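Local coordinates for YrdC-like domain-containing protein (Streptococcus mutans, PDB 3L7V), which is of uncharacterised function, but its YrdC-like fold is consistent with double-stranded RNA binding and a role in tRNA modification, at residues G93-G98 / E150-I155; L103-Q108 / E175-E180. One frame throughout, in Å; residues are numbered along the deposited sequence.

Interaction 1 of 2, residues G93-G98 / E150-I155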
loop_
_atom_site.group_PDB
_atom_site.type_symbol
_atom_site.label_atom_id
_atom_site.label_comp_id
_atom_site.label_asym_id
_atom_site.label_seq_id
_atom_site.Cartn_x
_atom_site.Cartn_y
_atom_site.Cartn_z
ATOM N N GLY A 93 8.016 -3.890 -2.592
ATOM C CA GLY A 93 6.812 -3.847 -1.771
ATOM C C GLY A 93 6.397 -2.399 -1.509
ATOM O O GLY A 93 7.187 -1.470 -1.712
ATOM N N VAL A 94 5.162 -2.205 -1.051
ATOM C CA VAL A 94 4.606 -0.870 -0.795
ATOM C C VAL A 94 4.611 -0.524 0.700
ATOM O O VAL A 94 4.674 -1.426 1.548
ATOM C CB VAL A 94 3.153 -0.795 -1.295
ATOM C CG1 VAL A 94 3.048 -1.349 -2.714
ATOM C CG2 VAL A 94 2.235 -1.561 -0.361
ATOM N N VAL A 95 4.541 0.771 1.022
ATOM C CA VAL A 95 4.473 1.235 2.419
ATOM C C VAL A 95 3.028 1.466 2.911
ATOM O O VAL A 95 2.308 2.303 2.367
ATOM C CB VAL A 95 5.296 2.532 2.636
ATOM C CG1 VAL A 95 5.272 2.939 4.097
ATOM C CG2 VAL A 95 6.726 2.359 2.167
ATOM N N LEU A 96 2.610 0.727 3.938
ATOM C CA LEU A 96 1.241 0.840 4.477
ATOM C C LEU A 96 1.139 1.895 5.594
ATOM O O LEU A 96 1.668 1.682 6.686
ATOM C CB LEU A 96 0.754 -0.515 5.023
ATOM C CG LEU A 96 0.615 -1.729 4.093
ATOM C CD1 LEU A 96 0.307 -2.986 4.898
ATOM C CD2 LEU A 96 -0.448 -1.507 3.024
ATOM N N CYS A 97 0.452 3.009 5.322
ATOM C CA CYS A 97 0.325 4.129 6.278
ATOM C C CYS A 97 -0.916 4.012 7.185
ATOM O O CYS A 97 -2.038 3.854 6.705
ATOM C CB CYS A 97 0.319 5.496 5.541
ATOM S SG CYS A 97 1.891 5.948 4.698
ATOM N N GLY A 98 -0.707 4.113 8.494
ATOM C CA GLY A 98 -1.785 4.003 9.463
ATOM C C GLY A 98 -2.358 5.351 9.899
ATOM O O GLY A 98 -3.315 5.406 10.687
ATOM N N GLU A 150 16.582 -2.084 -0.059
ATOM C CA GLU A 150 16.785 -2.828 -1.288
ATOM C C GLU A 150 15.454 -3.413 -1.781
ATOM O O GLU A 150 15.228 -3.529 -2.988
ATOM C CB GLU A 150 17.843 -3.914 -1.059
ATOM C CG GLU A 150 18.009 -4.918 -2.180
ATOM C CD GLU A 150 18.803 -6.160 -1.746
ATOM O OE1 GLU A 150 19.070 -7.030 -2.609
ATOM O OE2 GLU A 150 19.157 -6.270 -0.547
ATOM N N LEU A 151 14.564 -3.750 -0.846
ATOM C CA LEU A 151 13.319 -4.449 -1.182
ATOM C C LEU A 151 12.008 -3.626 -1.054
ATOM O O LEU A 151 10.939 -4.113 -1.423
ATOM C CB LEU A 151 13.203 -5.767 -0.395
ATOM C CG LEU A 151 14.154 -6.930 -0.722
ATOM C CD1 LEU A 151 14.212 -7.218 -2.216
ATOM C CD2 LEU A 151 15.538 -6.642 -0.202
HETATM N N MSE A 152 12.077 -2.397 -0.550
HETATM C CA MSE A 152 10.872 -1.568 -0.472
HETATM C C MSE A 152 11.018 -0.120 -0.994
HETATM O O MSE A 152 10.126 0.703 -0.813
HETATM C CB MSE A 152 10.248 -1.618 0.931
HETATM C CG MSE A 152 11.230 -1.773 2.088
HETATM SE SE MSE A 152 12.232 -0.157 2.520
HETATM C CE MSE A 152 10.763 1.163 2.351
ATOM N N THR A 153 12.150 0.175 -1.625
ATOM C CA THR A 153 12.291 1.353 -2.476
ATOM C C THR A 153 12.847 0.875 -3.809
ATOM O O THR A 153 13.413 -0.218 -3.892
ATOM C CB THR A 153 13.258 2.424 -1.895
ATOM O OG1 THR A 153 14.612 1.980 -2.012
ATOM C CG2 THR A 153 12.951 2.728 -0.442
ATOM N N ASP A 154 12.686 1.677 -4.855
ATOM C CA ASP A 154 13.320 1.361 -6.125
ATOM C C ASP A 154 14.669 2.079 -6.213
ATOM O O ASP A 154 15.103 2.729 -5.255
ATOM C CB ASP A 154 12.412 1.717 -7.310
ATOM C CG ASP A 154 12.213 3.223 -7.474
ATOM O OD1 ASP A 154 11.748 3.635 -8.548
ATOM O OD2 ASP A 154 12.524 3.995 -6.542
ATOM N N ILE A 155 15.339 1.956 -7.355
ATOM C CA ILE A 155 16.678 2.532 -7.513
ATOM C C ILE A 155 16.693 4.069 -7.504
ATOM O O ILE A 155 17.724 4.671 -7.214
ATOM C CB ILE A 155 17.379 2.009 -8.784
ATOM C CG1 ILE A 155 16.460 2.148 -9.997
ATOM C CG2 ILE A 155 17.790 0.553 -8.611
ATOM C CD1 ILE A 155 17.023 1.536 -11.262
#
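G93 and M152 bury the most surface here, and their CA atoms lie 4.8 Å apart, close enough for backbone to meet backbone. One hydrogen bond links the segments, from G93 N to L151 O at 3.2 Å. It is nearly straight, with an N-H...O angle of 160°, and the amide approaches in the plane of the L151 carbonyl at a C=O...N angle of 153°. Beside this bond, M152 CB comes within 4.0 Å of G93 O, where the glycine brings no side chain of its own.

The strand 94-96 that G93 leads into is an inner strand of the mixed sheet of the YrdC-like fold. It runs parallel to strand 158-163, to which V95 bonds through C160 and V162, and antiparallel to strand 185-188. The short, weakly bonded helix 149-152 thus meets the start of a central strand.

V95 provides the apolar half of the contact: its CG2 lies 4.2 Å from CE, the terminal methyl of selenomethionine M152. M152 gets there by a folded chain, with chi1 at 33°, away from a staggered position, and with further bends at chi2 and chi3. The same side chain also packs on L78, W133 and Y185. The carbonyl oxygen of M152 is buried too, and S159 OG is hydrogen-bonded to it, which ties this segment to strand 158-163 as well.

Interaction 2 of 2, residues L103-Q108 / E175-E180; sequences LRALAQ and EMWEKE
The indole of W177 is the one flat group in this contact, and the far end of its six-membered ring does the touching. A105 CB lies 4.4 Å from CZ2, while L106 CD2 is 4.4 Å from the adjoining CH2; both methyls meet the ring obliquely. Separations of this size, with 88 Å² buried in all, indicate a light apolar touch. Because chi1 of W177 is -178°, CG lies opposite the backbone N and the ring extends from helix 167-180 across to helix 100-106. L106 answers with CD2, one branch of its fork, and also packs on F161 and M183, whereas A105 is exposed.

At the end of helix 100-106, L103 O accepts from both L106 N and A107 N, and A107 is the first residue to depart from helical torsions. On helix 167-180, K179 NZ forms a salt bridge of 3.1 Å to E175 OE2, reaching the syn side 26° out of the carboxylate plane; this i to i+4 pair is separate from the tryptophan contact. Helix-helix packing of this kind, through one aromatic side chain and with L106 also resting on F161 of strand 158-163, is consistent with the α/β build of the YrdC-like fold.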
loop_
_atom_site.group_PDB
_atom_site.type_symbol
_atom_site.label_atom_id
_atom_site.label_comp_id
_atom_site.label_asym_id
_atom_site.label_seq_id
_atom_site.Cartn_x
_atom_site.Cartn_y
_atom_site.Cartn_z
ATOM N N LEU A 103 2.499 9.443 7.160
ATOM C CA LEU A 103 2.767 9.911 5.796
ATOM C C LEU A 103 3.620 11.189 5.738
ATOM O O LEU A 103 4.620 11.248 5.019
ATOM C CB LEU A 103 1.471 10.099 5.008
ATOM C CG LEU A 103 1.647 10.774 3.647
ATOM C CD1 LEU A 103 2.244 9.799 2.642
ATOM C CD2 LEU A 103 0.333 11.346 3.145
ATOM N N ARG A 104 3.233 12.202 6.505
ATOM C CA ARG A 104 3.935 13.487 6.475
ATOM C C ARG A 104 5.335 13.430 7.089
ATOM O O ARG A 104 6.203 14.234 6.746
ATOM C CB ARG A 104 3.110 14.569 7.173
ATOM C CG ARG A 104 1.788 14.903 6.491
ATOM C CD ARG A 104 1.061 16.004 7.253
ATOM N NE ARG A 104 -0.197 16.395 6.631
ATOM C CZ ARG A 104 -1.387 16.340 7.223
ATOM N NH1 ARG A 104 -1.508 15.912 8.474
ATOM N NH2 ARG A 104 -2.460 16.736 6.562
ATOM N N ALA A 105 5.558 12.480 7.987
ATOM C CA ALA A 105 6.899 12.261 8.533
ATOM C C ALA A 105 7.879 11.622 7.549
ATOM O O ALA A 105 9.088 11.800 7.696
ATOM C CB ALA A 105 6.834 11.425 9.832
ATOM N N LEU A 106 7.364 10.885 6.557
ATOM C CA LEU A 106 8.199 10.027 5.692
ATOM C C LEU A 106 8.388 10.486 4.232
ATOM O O LEU A 106 9.460 10.306 3.650
ATOM C CB LEU A 106 7.655 8.585 5.686
ATOM C CG LEU A 106 7.570 7.793 6.997
ATOM C CD1 LEU A 106 7.236 6.313 6.735
ATOM C CD2 LEU A 106 8.858 7.913 7.783
ATOM N N ALA A 107 7.349 11.055 3.639
ATOM C CA ALA A 107 7.357 11.376 2.211
ATOM C C ALA A 107 7.412 12.875 1.943
ATOM O O ALA A 107 6.854 13.650 2.703
ATOM C CB ALA A 107 6.116 10.757 1.523
ATOM N N GLN A 108 8.087 13.269 0.862
ATOM C CA GLN A 108 8.090 14.660 0.401
ATOM C C GLN A 108 6.733 14.995 -0.217
ATOM O O GLN A 108 6.170 14.181 -0.971
ATOM C CB GLN A 108 9.165 14.887 -0.675
ATOM C CG GLN A 108 10.598 14.760 -0.219
ATOM C CD GLN A 108 11.592 14.965 -1.350
ATOM O OE1 GLN A 108 11.348 15.725 -2.287
ATOM N NE2 GLN A 108 12.713 14.273 -1.273
ATOM N N GLU A 175 -1.078 0.561 15.316
ATOM C CA GLU A 175 -0.424 0.117 16.554
ATOM C C GLU A 175 1.091 0.067 16.423
ATOM O O GLU A 175 1.805 0.508 17.317
ATOM C CB GLU A 175 -0.927 -1.264 16.986
ATOM C CG GLU A 175 -2.196 -1.235 17.808
ATOM C CD GLU A 175 -2.017 -0.539 19.146
ATOM O OE1 GLU A 175 -1.040 -0.848 19.853
ATOM O OE2 GLU A 175 -2.864 0.309 19.497
HETATM N N MSE A 176 1.583 -0.499 15.323
HETATM C CA MSE A 176 3.028 -0.603 15.109
HETATM C C MSE A 176 3.673 0.784 15.087
HETATM O O MSE A 176 4.689 1.016 15.750
HETATM C CB MSE A 176 3.354 -1.384 13.835
HETATM C CG MSE A 176 3.125 -2.914 13.927
HETATM SE SE MSE A 176 4.509 -3.913 14.940
HETATM C CE MSE A 176 5.978 -3.966 13.642
ATOM N N TRP A 177 3.076 1.707 14.343
ATOM C CA TRP A 177 3.583 3.080 14.291
ATOM C C TRP A 177 3.542 3.818 15.645
ATOM O O TRP A 177 4.558 4.307 16.132
ATOM C CB TRP A 177 2.832 3.905 13.241
ATOM C CG TRP A 177 3.355 5.300 13.137
ATOM C CD1 TRP A 177 2.763 6.436 13.614
ATOM C CD2 TRP A 177 4.601 5.711 12.549
ATOM N NE1 TRP A 177 3.555 7.523 13.348
ATOM C CE2 TRP A 177 4.688 7.111 12.697
ATOM C CE3 TRP A 177 5.650 5.030 11.912
ATOM C CZ2 TRP A 177 5.784 7.852 12.226
ATOM C CZ3 TRP A 177 6.743 5.771 11.440
ATOM C CH2 TRP A 177 6.799 7.167 11.606
ATOM N N GLU A 178 2.358 3.905 16.241
ATOM C CA GLU A 178 2.170 4.737 17.425
ATOM C C GLU A 178 2.797 4.137 18.687
ATOM O O GLU A 178 3.234 4.862 19.567
ATOM C CB GLU A 178 0.682 5.042 17.643
ATOM C CG GLU A 178 0.134 6.148 16.739
ATOM C CD GLU A 178 -1.382 6.355 16.862
ATOM O OE1 GLU A 178 -2.015 5.734 17.743
ATOM O OE2 GLU A 178 -1.946 7.147 16.071
ATOM N N LYS A 179 2.858 2.815 18.775
ATOM C CA LYS A 179 3.344 2.201 20.005
ATOM C C LYS A 179 4.735 1.586 19.933
ATOM O O LYS A 179 5.301 1.228 20.958
ATOM C CB LYS A 179 2.322 1.210 20.572
ATOM C CG LYS A 179 1.032 1.897 20.998
ATOM C CD LYS A 179 0.165 1.014 21.876
ATOM C CE LYS A 179 -1.019 1.807 22.435
ATOM N NZ LYS A 179 -1.820 2.512 21.378
ATOM N N GLU A 180 5.310 1.485 18.744
ATOM C CA GLU A 180 6.644 0.904 18.635
ATOM C C GLU A 180 7.526 1.711 17.696
ATOM O O GLU A 180 8.713 1.426 17.545
ATOM C CB GLU A 180 6.562 -0.552 18.152
ATOM C CG GLU A 180 5.672 -1.433 19.000
ATOM C CD GLU A 180 6.401 -1.994 20.211
ATOM O OE1 GLU A 180 7.647 -2.074 20.160
ATOM O OE2 GLU A 180 5.731 -2.368 21.202
#

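The centres of the two interactions are about 13 Å apart, and their segments alternate along the chain: strand 94-96 is followed directly by helix 100-106, while the partners at 150-155 and 175-180 come later in the same order. A direct touch joins them, C97 SG to L103 CB at 4.2 Å. F161 and M183 supply a shared floor, since V95 of interaction 1 and L106 of interaction 2 both pack on each of them; V95 CG1 and L106 CD1 are themselves 4.7 Å apart. A sulfate ion bound about 6 Å from G93 places interaction 1 near a possible anion-binding pocket, though the ion probably comes from the crystallisation liquor.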